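Local coordinates for uncharacterized protein (Parabacteroides merdae, PDB 4R7F) that is of unknown function but has three immunoglobulin-like beta-sandwich domains and may be related to type 9 secretion system plug proteins, at residues 293-298 and 337-342. Residues are numbered along the deposited sequence; the frame is centred on the assembly and turned at random.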
loop_
_atom_site.group_PDB
_atom_site.type_symbol
_atom_site.label_atom_id
_atom_site.label_comp_id
_atom_site.label_asym_id
_atom_site.label_seq_id
_atom_site.Cartn_x
_atom_site.Cartn_y
_atom_site.Cartn_z
ATOM N N VAL A 293 7.918 0.783 -30.541
ATOM C CA VAL A 293 6.865 -0.100 -30.046
ATOM C C VAL A 293 5.540 0.168 -30.741
ATOM O O VAL A 293 5.132 1.303 -30.850
ATOM C CB VAL A 293 6.730 0.018 -28.544
ATOM C CG1 VAL A 293 5.692 -0.952 -28.023
ATOM C CG2 VAL A 293 8.098 -0.204 -27.909
ATOM N N HIS A 294 4.878 -0.907 -31.191
ATOM C CA HIS A 294 3.664 -0.824 -31.963
ATOM C C HIS A 294 2.481 -1.266 -31.143
ATOM O O HIS A 294 2.411 -2.430 -30.718
ATOM C CB HIS A 294 3.714 -1.708 -33.210
ATOM C CG HIS A 294 4.815 -1.362 -34.147
ATOM N ND1 HIS A 294 4.632 -0.564 -35.254
ATOM C CD2 HIS A 294 6.124 -1.699 -34.138
ATOM C CE1 HIS A 294 5.781 -0.417 -35.881
ATOM N NE2 HIS A 294 6.704 -1.079 -35.214
ATOM N N PHE A 295 1.541 -0.336 -30.966
ATOM C CA PHE A 295 0.315 -0.591 -30.200
ATOM C C PHE A 295 -0.830 -0.770 -31.159
ATOM O O PHE A 295 -0.921 -0.029 -32.138
ATOM C CB PHE A 295 -0.037 0.594 -29.309
ATOM C CG PHE A 295 0.947 0.854 -28.203
ATOM C CD1 PHE A 295 2.131 1.509 -28.457
ATOM C CD2 PHE A 295 0.648 0.507 -26.910
ATOM C CE1 PHE A 295 3.003 1.784 -27.436
ATOM C CE2 PHE A 295 1.529 0.766 -25.887
ATOM C CZ PHE A 295 2.703 1.411 -26.149
ATOM N N THR A 296 -1.721 -1.700 -30.833
ATOM C CA THR A 296 -2.873 -2.002 -31.650
ATOM C C THR A 296 -4.081 -2.185 -30.771
ATOM O O THR A 296 -4.035 -3.012 -29.859
ATOM C CB THR A 296 -2.645 -3.306 -32.452
ATOM O OG1 THR A 296 -1.536 -3.124 -33.339
ATOM C CG2 THR A 296 -3.832 -3.613 -33.281
ATOM N N LEU A 297 -5.150 -1.419 -31.029
ATOM C CA LEU A 297 -6.437 -1.614 -30.356
ATOM C C LEU A 297 -7.505 -1.953 -31.378
ATOM O O LEU A 297 -7.908 -1.103 -32.143
ATOM C CB LEU A 297 -6.838 -0.376 -29.546
ATOM C CG LEU A 297 -8.255 -0.375 -28.934
ATOM C CD1 LEU A 297 -8.413 -1.490 -27.907
ATOM C CD2 LEU A 297 -8.589 0.966 -28.314
ATOM N N ALA A 298 -7.954 -3.209 -31.386
ATOM C CA ALA A 298 -8.921 -3.695 -32.385
ATOM C C ALA A 298 -10.353 -3.474 -31.928
ATOM O O ALA A 298 -10.824 -4.148 -31.066
ATOM C CB ALA A 298 -8.707 -5.172 -32.684
ATOM N N VAL A 337 5.550 4.059 -31.305
ATOM C CA VAL A 337 6.178 4.974 -30.359
ATOM C C VAL A 337 7.594 4.491 -30.063
ATOM O O VAL A 337 7.807 3.335 -29.712
ATOM C CB VAL A 337 5.390 4.958 -29.026
ATOM C CG1 VAL A 337 5.948 5.995 -28.063
ATOM C CG2 VAL A 337 3.926 5.179 -29.308
ATOM N N LEU A 338 8.560 5.382 -30.153
ATOM C CA LEU A 338 9.910 5.043 -29.756
ATOM C C LEU A 338 10.035 5.164 -28.231
ATOM O O LEU A 338 9.914 6.242 -27.663
ATOM C CB LEU A 338 10.906 5.966 -30.446
ATOM C CG LEU A 338 12.391 5.612 -30.299
ATOM C CD1 LEU A 338 12.763 4.462 -31.225
ATOM C CD2 LEU A 338 13.287 6.806 -30.593
ATOM N N LEU A 339 10.330 4.029 -27.618
ATOM C CA LEU A 339 10.364 3.821 -26.188
ATOM C C LEU A 339 11.652 3.094 -25.773
ATOM O O LEU A 339 12.162 2.186 -26.476
ATOM C CB LEU A 339 9.154 2.968 -25.750
ATOM C CG LEU A 339 7.785 3.655 -25.883
ATOM C CD1 LEU A 339 6.651 2.701 -25.577
ATOM C CD2 LEU A 339 7.701 4.856 -24.966
ATOM N N LYS A 340 12.163 3.517 -24.627
ATOM C CA LYS A 340 13.278 2.865 -23.954
ATOM C C LYS A 340 12.798 1.596 -23.285
ATOM O O LYS A 340 11.725 1.550 -22.667
ATOM C CB LYS A 340 13.867 3.814 -22.925
ATOM C CG LYS A 340 15.230 3.451 -22.383
ATOM C CD LYS A 340 15.675 4.496 -21.352
ATOM C CE LYS A 340 17.165 4.422 -21.071
ATOM N NZ LYS A 340 17.706 5.716 -20.585
ATOM N N GLN A 341 13.604 0.560 -23.412
ATOM C CA GLN A 341 13.295 -0.744 -22.855
ATOM C C GLN A 341 12.928 -0.718 -21.374
ATOM O O GLN A 341 13.569 -0.013 -20.585
ATOM C CB GLN A 341 14.495 -1.663 -22.999
ATOM C CG GLN A 341 14.844 -2.051 -24.398
ATOM C CD GLN A 341 16.084 -2.913 -24.387
ATOM O OE1 GLN A 341 17.202 -2.404 -24.247
ATOM N NE2 GLN A 341 15.891 -4.221 -24.498
ATOM N N GLY A 342 11.948 -1.545 -21.011
ATOM C CA GLY A 342 11.478 -1.644 -19.632
ATOM C C GLY A 342 10.079 -2.253 -19.514
ATOM O O GLY A 342 9.585 -2.888 -20.457
#
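V293 and V337 show how one antiparallel hydrogen-bonded pair satisfies four backbone groups at once. The V293 N donates to V337 O at 2.7 Å, nearly straight at 171°. In return V337 N reaches V293 O at 2.8 Å, closing the ring. Farther along, F295 and L297 share backbone hydrogen bonds with K335 and Y333 of the same partner strand, while H294 turns its backbone bonds to V251 and L253 on the other flank. Polar ends are met too: H294 NE2 bonds N250 OD1, and K340 NZ forms a salt bridge with D44 OD2.

Apolar side chains cover one face beside this pair. With V293 CG1 anti to the backbone N (chi1 -177°), CG2 meets L339 CB at 4.0 Å, the side chains crossing at about a right angle. The F295 ring takes L339 CD1 at its edge, 4.2 Å from CZ, and V337 CG2 obliquely, 4.0 Å from CE1. Trimming F295 to an alanine would probably rob both methyls of their aromatic neighbour and Y346 of its edge-to-face partner. Strand 290-298 thus runs between antiparallel 332-340 and parallel 248-253, facing Y346 of another sheet, consistent with an immunoglobulin-like beta-sandwich.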